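Local coordinates for Uly1 (Catenovulum maritimum, PDB 7DRQ), which is a calcium-binding ulvan lyase of polysaccharide lyase family 24 that breaks down the algal polysaccharide ulvan, probably by beta-elimination, at residues P117-I122 / Y233-G238; K267-K272 / F349-T354; E34-N39 / R101-E106; I8-Q13 / V60-Y65. All coordinates share one frame; numbering follows the deposited sequence.

Interaction 1. Residues P117-I122 / Y233-G238; sequences PKDETI and YLAEQG
Lys-118 meets Ala-235 with the base of its side chain, CB to CB at 3.8 Å; the end of the side chain leads away, NZ bonding to Asp-211 O. Asp-119 carries the contact. With CG lodged between the backbone N and the carbonyl carbon (chi1 64°), its carboxylate serves both segments. Asp-119 OD2 reaches across and accepts from Tyr-233 OH at 2.6 Å through its syn lone pair. The carboxylate comes in at the edge of the phenol ring, but its plane is turned 53° from that of the ring. Asp-119 OD1 stays with its own loop and takes Thr-121 N at 3.1 Å and Thr-121 OG1 at 2.7 Å, both donors arriving from the same face of the carboxylate; these bonds together fix its rotation. Thr-121 OG1 in turn lies 3.4 Å from Tyr-233 OH and bonds to His-123, whose ring meets that of Tyr-233 edge-to-face. On the far segment, Ala-235 N sits over one face of the tyrosine ring. The arrangement is an Asx turn tied through Asp-119 OD2 to the end of strand 225-234, a loop-to-strand link consistent with the beta-propeller expected of this family.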
# COMPACT_ATOMS: atom_id res chain seq x y z
N PRO A 117 -3.86 -5.82 17.83
CA PRO A 117 -3.25 -6.67 18.86
C PRO A 117 -3.90 -6.50 20.23
O PRO A 117 -3.61 -7.28 21.13
CB PRO A 117 -1.78 -6.23 18.87
CG PRO A 117 -1.61 -5.39 17.62
CD PRO A 117 -2.94 -4.75 17.40
N LYS A 118 -4.78 -5.51 20.39
CA LYS A 118 -5.45 -5.30 21.67
C LYS A 118 -6.67 -6.21 21.82
O LYS A 118 -6.71 -7.05 22.72
CB LYS A 118 -5.82 -3.83 21.82
CG LYS A 118 -4.61 -2.96 22.11
CD LYS A 118 -4.93 -1.48 21.98
CE LYS A 118 -3.84 -0.63 22.61
NZ LYS A 118 -2.81 -1.48 23.28
N ASP A 119 -7.65 -6.09 20.93
CA ASP A 119 -8.87 -6.88 21.07
C ASP A 119 -9.01 -7.97 20.01
O ASP A 119 -10.07 -8.59 19.92
CB ASP A 119 -10.11 -5.98 21.08
CG ASP A 119 -10.32 -5.23 19.76
OD1 ASP A 119 -9.56 -5.44 18.79
OD2 ASP A 119 -11.27 -4.42 19.71
N GLU A 120 -7.97 -8.20 19.20
CA GLU A 120 -7.96 -9.26 18.19
C GLU A 120 -9.08 -9.13 17.16
O GLU A 120 -9.49 -10.11 16.53
CB GLU A 120 -7.99 -10.65 18.84
CG GLU A 120 -6.67 -11.00 19.52
CD GLU A 120 -6.57 -12.46 19.93
OE1 GLU A 120 -7.62 -13.14 20.03
OE2 GLU A 120 -5.44 -12.94 20.14
N THR A 121 -9.58 -7.91 16.95
CA THR A 121 -10.48 -7.68 15.82
C THR A 121 -9.71 -7.70 14.51
O THR A 121 -8.51 -7.38 14.46
CB THR A 121 -11.20 -6.34 15.95
OG1 THR A 121 -10.24 -5.33 16.23
CG2 THR A 121 -12.28 -6.38 17.06
N ILE A 122 -10.39 -8.11 13.45
CA ILE A 122 -9.86 -8.13 12.10
C ILE A 122 -10.51 -7.01 11.32
O ILE A 122 -11.73 -6.81 11.41
CB ILE A 122 -10.14 -9.48 11.42
CG1 ILE A 122 -9.65 -10.64 12.29
CG2 ILE A 122 -9.53 -9.51 9.99
CD1 ILE A 122 -10.21 -11.99 11.87
N TYR A 233 -7.42 3.13 15.72
CA TYR A 233 -8.44 2.22 16.21
C TYR A 233 -8.57 2.38 17.72
O TYR A 233 -7.58 2.33 18.46
CB TYR A 233 -8.07 0.78 15.85
CG TYR A 233 -9.09 -0.20 16.35
CD1 TYR A 233 -10.44 -0.06 16.01
CD2 TYR A 233 -8.73 -1.22 17.22
CE1 TYR A 233 -11.38 -0.93 16.48
CE2 TYR A 233 -9.67 -2.10 17.71
CZ TYR A 233 -11.00 -1.95 17.34
OH TYR A 233 -11.94 -2.82 17.82
N LEU A 234 -9.80 2.58 18.19
CA LEU A 234 -10.07 2.75 19.61
C LEU A 234 -10.63 1.42 20.11
O LEU A 234 -11.84 1.19 20.09
CB LEU A 234 -11.03 3.91 19.84
CG LEU A 234 -10.62 5.22 19.17
CD1 LEU A 234 -11.69 6.29 19.38
CD2 LEU A 234 -9.26 5.70 19.69
N ALA A 235 -9.74 0.53 20.56
CA ALA A 235 -10.16 -0.81 20.95
C ALA A 235 -11.18 -0.78 22.08
O ALA A 235 -12.10 -1.61 22.13
CB ALA A 235 -8.95 -1.65 21.36
N GLU A 236 -11.04 0.18 23.00
CA GLU A 236 -11.98 0.25 24.11
C GLU A 236 -13.38 0.66 23.68
O GLU A 236 -14.33 0.45 24.42
CB GLU A 236 -11.44 1.21 25.17
CG GLU A 236 -11.79 2.66 24.94
CD GLU A 236 -10.88 3.36 23.94
OE1 GLU A 236 -10.01 2.69 23.31
OE2 GLU A 236 -11.03 4.59 23.79
N GLN A 237 -13.53 1.23 22.48
CA GLN A 237 -14.83 1.66 21.98
C GLN A 237 -15.31 0.87 20.77
O GLN A 237 -16.42 1.12 20.30
CB GLN A 237 -14.78 3.16 21.64
CG GLN A 237 -14.27 4.00 22.79
CD GLN A 237 -14.25 5.48 22.46
OE1 GLN A 237 -15.23 6.01 21.95
NE2 GLN A 237 -13.13 6.14 22.74
N GLY A 238 -14.50 -0.04 20.24
CA GLY A 238 -14.91 -0.83 19.09
C GLY A 238 -15.11 -0.02 17.83
O GLY A 238 -15.98 -0.35 17.01

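Interaction 2. Residues K267-K272 / F349-T354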
# COMPACT_ATOMS: atom_id res chain seq x y z
N LYS A 267 4.39 5.19 7.72
CA LYS A 267 4.80 3.93 8.32
C LYS A 267 5.11 4.16 9.78
O LYS A 267 5.41 5.28 10.20
CB LYS A 267 6.05 3.35 7.65
CG LYS A 267 5.94 3.12 6.16
CD LYS A 267 7.28 2.58 5.62
CE LYS A 267 7.29 2.59 4.11
NZ LYS A 267 8.45 1.79 3.56
N TYR A 268 5.07 3.08 10.55
CA TYR A 268 5.63 3.09 11.89
C TYR A 268 7.07 2.60 11.77
O TYR A 268 7.31 1.48 11.31
CB TYR A 268 4.83 2.21 12.84
CG TYR A 268 5.22 2.33 14.28
CD1 TYR A 268 4.71 3.36 15.08
CD2 TYR A 268 6.06 1.40 14.87
CE1 TYR A 268 5.06 3.47 16.42
CE2 TYR A 268 6.41 1.50 16.20
CZ TYR A 268 5.90 2.51 16.97
OH TYR A 268 6.27 2.56 18.30
N ALA A 269 8.02 3.45 12.13
CA ALA A 269 9.43 3.17 11.89
C ALA A 269 10.23 3.72 13.05
O ALA A 269 9.99 4.86 13.48
CB ALA A 269 9.91 3.81 10.58
N ASP A 270 11.16 2.91 13.56
CA ASP A 270 11.96 3.25 14.74
C ASP A 270 11.10 3.91 15.82
O ASP A 270 11.40 5.00 16.31
CB ASP A 270 13.14 4.14 14.38
CG ASP A 270 14.17 4.22 15.51
OD1 ASP A 270 14.18 3.29 16.34
OD2 ASP A 270 14.94 5.22 15.58
N GLY A 271 9.99 3.24 16.17
CA GLY A 271 9.17 3.65 17.29
C GLY A 271 8.33 4.89 17.10
O GLY A 271 7.82 5.44 18.08
N LYS A 272 8.17 5.37 15.87
CA LYS A 272 7.41 6.59 15.63
C LYS A 272 6.59 6.47 14.36
O LYS A 272 6.96 5.78 13.41
CB LYS A 272 8.31 7.82 15.50
CG LYS A 272 9.18 8.09 16.71
CD LYS A 272 10.04 9.34 16.53
CE LYS A 272 10.99 9.49 17.73
NZ LYS A 272 11.88 10.67 17.57
N PHE A 349 9.40 5.33 -5.34
CA PHE A 349 9.77 6.04 -4.13
C PHE A 349 9.49 5.18 -2.91
O PHE A 349 8.43 4.55 -2.81
CB PHE A 349 9.02 7.37 -4.00
CG PHE A 349 9.23 8.03 -2.68
CD1 PHE A 349 10.43 8.67 -2.41
CD2 PHE A 349 8.27 7.96 -1.68
CE1 PHE A 349 10.65 9.28 -1.17
CE2 PHE A 349 8.48 8.56 -0.44
CZ PHE A 349 9.67 9.22 -0.19
N ASP A 350 10.44 5.17 -1.97
CA ASP A 350 10.21 4.48 -0.71
C ASP A 350 11.19 5.04 0.31
O ASP A 350 12.13 5.76 -0.03
CB ASP A 350 10.36 2.96 -0.85
CG ASP A 350 9.64 2.20 0.26
OD1 ASP A 350 8.84 2.82 0.99
OD2 ASP A 350 9.90 0.99 0.40
N TRP A 351 10.97 4.69 1.58
CA TRP A 351 11.78 5.19 2.68
C TRP A 351 11.66 4.23 3.86
O TRP A 351 10.73 3.43 3.94
CB TRP A 351 11.34 6.60 3.09
CG TRP A 351 9.96 6.59 3.63
CD1 TRP A 351 8.80 6.63 2.91
CD2 TRP A 351 9.59 6.47 5.00
NE1 TRP A 351 7.72 6.57 3.76
CE2 TRP A 351 8.18 6.46 5.05
CE3 TRP A 351 10.31 6.36 6.19
CZ2 TRP A 351 7.47 6.36 6.25
CZ3 TRP A 351 9.61 6.26 7.39
CH2 TRP A 351 8.20 6.26 7.41
N THR A 352 12.60 4.34 4.78
CA THR A 352 12.51 3.63 6.05
C THR A 352 13.40 4.33 7.05
O THR A 352 14.22 5.19 6.69
CB THR A 352 12.89 2.15 5.89
OG1 THR A 352 12.62 1.44 7.11
CG2 THR A 352 14.38 2.03 5.57
N VAL A 353 13.21 4.01 8.33
CA VAL A 353 14.11 4.41 9.39
C VAL A 353 14.44 3.16 10.19
O VAL A 353 13.52 2.45 10.61
CB VAL A 353 13.51 5.50 10.31
CG1 VAL A 353 14.52 5.90 11.40
CG2 VAL A 353 13.07 6.72 9.50
N THR A 354 15.73 2.88 10.37
CA THR A 354 16.13 1.69 11.10
C THR A 354 15.94 1.87 12.61
O THR A 354 15.72 2.98 13.11
CB THR A 354 17.59 1.35 10.86
OG1 THR A 354 18.40 2.33 11.54
CG2 THR A 354 17.93 1.35 9.35
O HOH W 1 8.04 -0.72 1.29
O HOH W 2 12.04 0.66 11.99
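Lys-267 NZ is held by two acceptors of the segment 349-354. It donates to Trp-351 O at 2.8 Å, almost straight on to the carbonyl (C=O...N angle 168°). Lys-267 NZ also forms a salt bridge with Asp-350 OD1 at 2.8 Å, reaching that oxygen on its syn side, 22° out of the carboxylate plane. A water bonded to Asp-350 OD2 makes a weak further bond to the ammonium, and the same OD2 accepts from Leu-402 N. To get there the lysine, extended beyond CG, slides over one face of the Trp-351 indole, the two side chains running in opposite directions. Lys-267 CD makes a CH-pi contact 4.2 Å from the centroid of the Trp-351 six-membered ring. Lys-267 NZ stands 4.8 Å above the centroid of the Trp-351 five-membered ring, only 5° off its normal, in a cation-pi geometry. The indole itself is anchored by NE1 to Lys-265 O. Farther along, Ala-269 CB touches Val-353 CB at 4.0 Å, and Asp-270 CB lies 3.7 Å from Val-353 CG1. A second water joins Asp-270 N to Val-353 O. No backbone-to-backbone hydrogen bond joins the two segments; side chains, one backbone carbonyl and water do. The ammonium links two sheets that share no strand pairing here, and carboxylate, carbonyl and indole face together would probably stabilise the lysine in its charged form.

Interaction 3. Residues E34-N39 / R101-E106; sequences EGQKYN and RWWVGE
Backbone bonding ties Asn-39 to Gly-105: Gly-105 N donates to Asn-39 O at 2.7 Å, nearly straight (177° at the hydrogen), although the donor is tilted from the carbonyl plane. Asn-39 O also has a CA-H...O contact with Val-104 CA at 3.5 Å. Tyr-38, its CG anti to the backbone N (chi1 -155°), lays its ring along the turn 101-104 and ends with OH 2.6 Å from Trp-102 O, a bond that is weak in geometry. On the way Tyr-38 CE1 comes to 3.3 Å from Gly-105 N, and the ring edge faces Val-104 C. Packing falls to Gln-36, whose amide lies against the root of the Trp-103 side chain, NE2 to CB at 3.6 Å. Amide and indole planes stand 70° apart. The amide is positioned from within its own loop, since Gln-36 NE2 donates to Lys-37 O at 3.0 Å and OE1 accepts from Ile-33 N. Trp-103 CE3 sits over the centre of the Trp-102 ring; Tyr-38 also meets the ring of Phe-17. The segment after helix 24-29 thus docks on the type I turn from Arg-101 to Val-104, a loop-to-loop dock beside the short parallel pair of strands 39-40 and 104-105.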
# COMPACT_ATOMS: atom_id res chain seq x y z
N GLU A 34 -19.22 -11.00 -23.45
CA GLU A 34 -19.14 -12.34 -22.87
C GLU A 34 -18.03 -13.15 -23.54
O GLU A 34 -17.95 -13.04 -24.72
CB GLU A 34 -20.49 -13.05 -22.92
CG GLU A 34 -20.53 -14.35 -22.13
CD GLU A 34 -19.84 -15.48 -22.83
OE1 GLU A 34 -19.40 -16.47 -22.22
OE2 GLU A 34 -19.67 -15.37 -24.04
N GLY A 35 -17.20 -13.94 -22.80
CA GLY A 35 -16.07 -14.62 -23.37
C GLY A 35 -14.83 -13.77 -23.48
O GLY A 35 -13.78 -14.30 -23.86
N GLN A 36 -14.90 -12.48 -23.14
CA GLN A 36 -13.72 -11.64 -23.21
C GLN A 36 -12.69 -12.05 -22.17
O GLN A 36 -13.02 -12.57 -21.10
CB GLN A 36 -14.08 -10.16 -22.99
CG GLN A 36 -14.45 -9.81 -21.54
CD GLN A 36 -14.57 -8.31 -21.30
OE1 GLN A 36 -15.57 -7.69 -21.66
NE2 GLN A 36 -13.54 -7.72 -20.69
N LYS A 37 -11.42 -11.83 -22.50
CA LYS A 37 -10.38 -11.88 -21.47
C LYS A 37 -10.57 -10.73 -20.50
O LYS A 37 -11.29 -9.76 -20.76
CB LYS A 37 -8.99 -11.83 -22.11
CG LYS A 37 -8.66 -13.05 -22.97
CD LYS A 37 -7.25 -12.97 -23.53
CE LYS A 37 -7.10 -13.86 -24.76
NZ LYS A 37 -7.61 -13.18 -26.00
N TYR A 38 -9.93 -10.84 -19.34
CA TYR A 38 -10.10 -9.84 -18.27
C TYR A 38 -9.15 -8.69 -18.51
O TYR A 38 -7.98 -8.72 -18.11
CB TYR A 38 -9.89 -10.48 -16.91
CG TYR A 38 -10.59 -9.79 -15.75
CD1 TYR A 38 -10.95 -8.45 -15.82
CD2 TYR A 38 -10.89 -10.49 -14.59
CE1 TYR A 38 -11.59 -7.81 -14.75
CE2 TYR A 38 -11.53 -9.88 -13.53
CZ TYR A 38 -11.88 -8.55 -13.61
OH TYR A 38 -12.51 -7.97 -12.53
N ASN A 39 -9.64 -7.65 -19.18
CA ASN A 39 -8.83 -6.48 -19.46
C ASN A 39 -8.61 -5.68 -18.17
O ASN A 39 -9.13 -6.02 -17.10
CB ASN A 39 -9.48 -5.64 -20.55
CG ASN A 39 -9.69 -6.44 -21.82
OD1 ASN A 39 -8.79 -7.14 -22.27
ND2 ASN A 39 -10.89 -6.36 -22.39
N ARG A 101 -17.33 -1.06 -13.73
CA ARG A 101 -17.18 -1.91 -14.91
C ARG A 101 -16.29 -3.07 -14.50
O ARG A 101 -15.07 -3.03 -14.65
CB ARG A 101 -16.58 -1.12 -16.07
CG ARG A 101 -17.56 -0.16 -16.73
CD ARG A 101 -17.75 1.12 -15.92
NE ARG A 101 -18.24 2.21 -16.77
CZ ARG A 101 -18.62 3.40 -16.31
NH1 ARG A 101 -18.58 3.67 -15.01
NH2 ARG A 101 -19.05 4.34 -17.16
N TRP A 102 -16.93 -4.12 -13.99
CA TRP A 102 -16.21 -5.17 -13.28
C TRP A 102 -15.37 -6.03 -14.21
O TRP A 102 -14.50 -6.76 -13.73
CB TRP A 102 -17.20 -6.04 -12.51
CG TRP A 102 -18.37 -6.51 -13.33
CD1 TRP A 102 -19.61 -5.95 -13.39
CD2 TRP A 102 -18.39 -7.63 -14.23
NE1 TRP A 102 -20.41 -6.65 -14.26
CE2 TRP A 102 -19.69 -7.69 -14.79
CE3 TRP A 102 -17.45 -8.60 -14.61
CZ2 TRP A 102 -20.06 -8.67 -15.71
CZ3 TRP A 102 -17.83 -9.58 -15.52
CH2 TRP A 102 -19.13 -9.60 -16.06
N TRP A 103 -15.59 -5.95 -15.52
CA TRP A 103 -14.76 -6.66 -16.50
C TRP A 103 -13.49 -5.90 -16.86
O TRP A 103 -12.72 -6.37 -17.70
CB TRP A 103 -15.58 -6.95 -17.77
CG TRP A 103 -16.13 -5.68 -18.34
CD1 TRP A 103 -15.54 -4.89 -19.27
CD2 TRP A 103 -17.36 -5.03 -17.98
NE1 TRP A 103 -16.32 -3.79 -19.53
CE2 TRP A 103 -17.44 -3.85 -18.75
CE3 TRP A 103 -18.40 -5.33 -17.09
CZ2 TRP A 103 -18.52 -2.96 -18.66
CZ3 TRP A 103 -19.47 -4.44 -17.00
CH2 TRP A 103 -19.52 -3.28 -17.78
N VAL A 104 -13.25 -4.73 -16.27
CA VAL A 104 -11.97 -4.03 -16.41
C VAL A 104 -11.29 -4.02 -15.05
O VAL A 104 -11.73 -3.32 -14.13
CB VAL A 104 -12.14 -2.60 -16.95
CG1 VAL A 104 -10.77 -1.95 -17.07
CG2 VAL A 104 -12.85 -2.62 -18.29
N GLY A 105 -10.20 -4.77 -14.94
CA GLY A 105 -9.53 -4.91 -13.65
C GLY A 105 -8.86 -3.62 -13.21
O GLY A 105 -8.31 -2.87 -14.01
N GLU A 106 -8.89 -3.38 -11.90
CA GLU A 106 -8.52 -2.08 -11.35
C GLU A 106 -7.58 -2.32 -10.16
O GLU A 106 -8.04 -2.59 -9.04
CB GLU A 106 -9.80 -1.31 -10.99
CG GLU A 106 -9.74 -0.15 -10.04
CD GLU A 106 -8.82 0.98 -10.44
OE1 GLU A 106 -7.60 0.76 -10.44
OE2 GLU A 106 -9.31 2.12 -10.68

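Interaction 4. Residues I8-Q13 / V60-Y65; sequences IKVTDQ and VFMTWY
The contact belongs to the closure of the beta-propeller: strand 3-15 from the N-terminus completes the sheet of C-terminal strands by pairing with 469-478, and here Val-10 and Thr-11 of that strand pack on Met-62 and Trp-64 of the next sheet. Strands 8-11 and 60-65 cross at -39°, with axes 9.6 Å apart, too far for strand pairing, so mainly side chains fill the space between them. Val-10 and Thr-11 both face Thr-472, a classic beta bulge, and both direct their side chains toward strand 60-65. Val-10 CG2 touches the selenium of Met-62, a selenomethionine, at 3.8 Å. Thr-11 lies over one face of the Trp-64 indole: its CG2, placed between backbone N and carbonyl carbon, stands 3.7 Å from the centroid of the six-membered ring in a CH-pi contact. Thr-11 OG1 comes within 3.3 Å of Trp-64 CH2 while accepting from Gln-13 N at 2.9 Å, which makes an ST turn and fixes the threonine's rotation. Tyr-459 of the closing sheet also packs on both Met-62 and Trp-64. The indole is pinned from its own sheet, NE1 bonding to Thr-77 OG1, and at the ring's edge, near its plane, Gln-13 O rests 3.6 Å from Trp-64 CZ3.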
# COMPACT_ATOMS: atom_id res chain seq x y z
N ILE A 8 4.52 -22.26 1.33
CA ILE A 8 3.13 -22.65 1.54
C ILE A 8 2.31 -22.19 0.34
O ILE A 8 2.30 -21.01 0.01
CB ILE A 8 2.56 -22.04 2.83
CG1 ILE A 8 3.42 -22.43 4.03
CG2 ILE A 8 1.11 -22.45 3.05
CD1 ILE A 8 4.05 -21.23 4.71
N LYS A 9 1.57 -23.11 -0.27
CA LYS A 9 0.68 -22.68 -1.34
C LYS A 9 -0.55 -22.03 -0.72
O LYS A 9 -1.13 -22.54 0.24
CB LYS A 9 0.28 -23.85 -2.24
CG LYS A 9 -0.69 -23.45 -3.34
CD LYS A 9 -0.73 -24.49 -4.46
CE LYS A 9 -1.73 -25.59 -4.19
NZ LYS A 9 -1.78 -26.57 -5.33
N VAL A 10 -0.93 -20.87 -1.23
CA VAL A 10 -2.12 -20.20 -0.73
C VAL A 10 -3.34 -20.58 -1.54
O VAL A 10 -4.36 -20.99 -0.98
CB VAL A 10 -1.90 -18.68 -0.71
CG1 VAL A 10 -3.17 -17.97 -0.21
CG2 VAL A 10 -0.70 -18.35 0.17
N THR A 11 -3.27 -20.44 -2.86
CA THR A 11 -4.40 -20.79 -3.71
C THR A 11 -3.90 -21.00 -5.12
O THR A 11 -2.83 -20.54 -5.50
CB THR A 11 -5.48 -19.70 -3.67
OG1 THR A 11 -6.61 -20.10 -4.46
CG2 THR A 11 -4.95 -18.39 -4.24
N ASP A 12 -4.69 -21.76 -5.89
CA ASP A 12 -4.53 -21.87 -7.32
C ASP A 12 -5.57 -21.06 -8.07
O ASP A 12 -5.69 -21.18 -9.29
CB ASP A 12 -4.64 -23.33 -7.76
CG ASP A 12 -3.45 -24.16 -7.35
OD1 ASP A 12 -2.30 -23.69 -7.53
OD2 ASP A 12 -3.66 -25.27 -6.83
N GLN A 13 -6.34 -20.23 -7.35
CA GLN A 13 -7.47 -19.52 -7.94
C GLN A 13 -7.38 -18.01 -7.72
O GLN A 13 -8.41 -17.34 -7.68
CB GLN A 13 -8.79 -20.05 -7.38
CG GLN A 13 -8.99 -21.53 -7.52
CD GLN A 13 -10.43 -21.88 -7.83
OE1 GLN A 13 -11.35 -21.37 -7.19
NE2 GLN A 13 -10.64 -22.74 -8.83
N VAL A 60 -0.67 -15.84 9.90
CA VAL A 60 -0.41 -14.98 8.75
C VAL A 60 -1.73 -14.75 8.03
O VAL A 60 -2.34 -15.70 7.54
CB VAL A 60 0.62 -15.62 7.79
CG1 VAL A 60 0.99 -14.62 6.69
CG2 VAL A 60 1.85 -16.05 8.56
N PHE A 61 -2.16 -13.49 7.97
CA PHE A 61 -3.40 -13.13 7.29
C PHE A 61 -3.07 -12.59 5.91
O PHE A 61 -2.22 -11.71 5.76
CB PHE A 61 -4.15 -12.07 8.11
CG PHE A 61 -4.68 -12.59 9.42
CD1 PHE A 61 -3.87 -12.60 10.55
CD2 PHE A 61 -5.97 -13.08 9.52
CE1 PHE A 61 -4.35 -13.08 11.75
CE2 PHE A 61 -6.46 -13.55 10.73
CZ PHE A 61 -5.65 -13.55 11.84
N MSE A 62 -3.73 -13.14 4.88
CA MSE A 62 -3.49 -12.74 3.50
C MSE A 62 -4.79 -12.54 2.75
O MSE A 62 -5.69 -13.38 2.82
CB MSE A 62 -2.63 -13.78 2.79
CG MSE A 62 -1.25 -13.92 3.39
SE MSE A 62 -0.36 -15.51 2.63
CE MSE A 62 -1.04 -16.89 3.81
N THR A 63 -4.90 -11.44 2.02
CA THR A 63 -6.09 -11.14 1.24
C THR A 63 -5.80 -11.34 -0.24
O THR A 63 -4.65 -11.30 -0.69
CB THR A 63 -6.57 -9.71 1.46
OG1 THR A 63 -5.60 -8.79 0.94
CG2 THR A 63 -6.79 -9.43 2.95
N TRP A 64 -6.87 -11.54 -1.00
CA TRP A 64 -6.80 -11.73 -2.45
C TRP A 64 -8.22 -11.74 -2.99
O TRP A 64 -9.17 -12.08 -2.27
CB TRP A 64 -6.07 -13.03 -2.82
CG TRP A 64 -6.52 -14.28 -2.08
CD1 TRP A 64 -6.30 -14.59 -0.76
CD2 TRP A 64 -7.23 -15.40 -2.63
NE1 TRP A 64 -6.84 -15.83 -0.46
CE2 TRP A 64 -7.42 -16.34 -1.59
CE3 TRP A 64 -7.73 -15.70 -3.90
CZ2 TRP A 64 -8.09 -17.54 -1.78
CZ3 TRP A 64 -8.39 -16.91 -4.09
CH2 TRP A 64 -8.56 -17.81 -3.03
N TYR A 65 -8.37 -11.33 -4.24
CA TYR A 65 -9.57 -11.61 -5.01
C TYR A 65 -9.43 -12.97 -5.68
O TYR A 65 -8.34 -13.32 -6.15
CB TYR A 65 -9.80 -10.55 -6.09
CG TYR A 65 -10.14 -9.18 -5.58
CD1 TYR A 65 -11.44 -8.88 -5.17
CD2 TYR A 65 -9.18 -8.18 -5.52
CE1 TYR A 65 -11.76 -7.62 -4.71
CE2 TYR A 65 -9.49 -6.92 -5.05
CZ TYR A 65 -10.78 -6.65 -4.66
OH TYR A 65 -11.07 -5.39 -4.21

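Overall arrangement
Interaction 2 is the most buried of the four, and interactions 1, 3 and 4 are partly buried. Interactions 2 and 4 both join strands of different sheets through a tryptophan face, yet one adds a lysine gripped by a carboxylate and a carbonyl, whereas the other is purely packing across the propeller closure. Interactions 1 and 3 lie farther out, their centres about 22 and 23 Å from the chain centre, and involve loops, interaction 1 also using the end of a strand. A tyrosine hydroxyl donates in each: to a carboxylate in the first, weakly to a backbone carbonyl in the second. Ile-122 and Phe-61 bring interactions 1 and 4 into contact. Interactions 2 and 3 sit on opposite sides of the chain's centre.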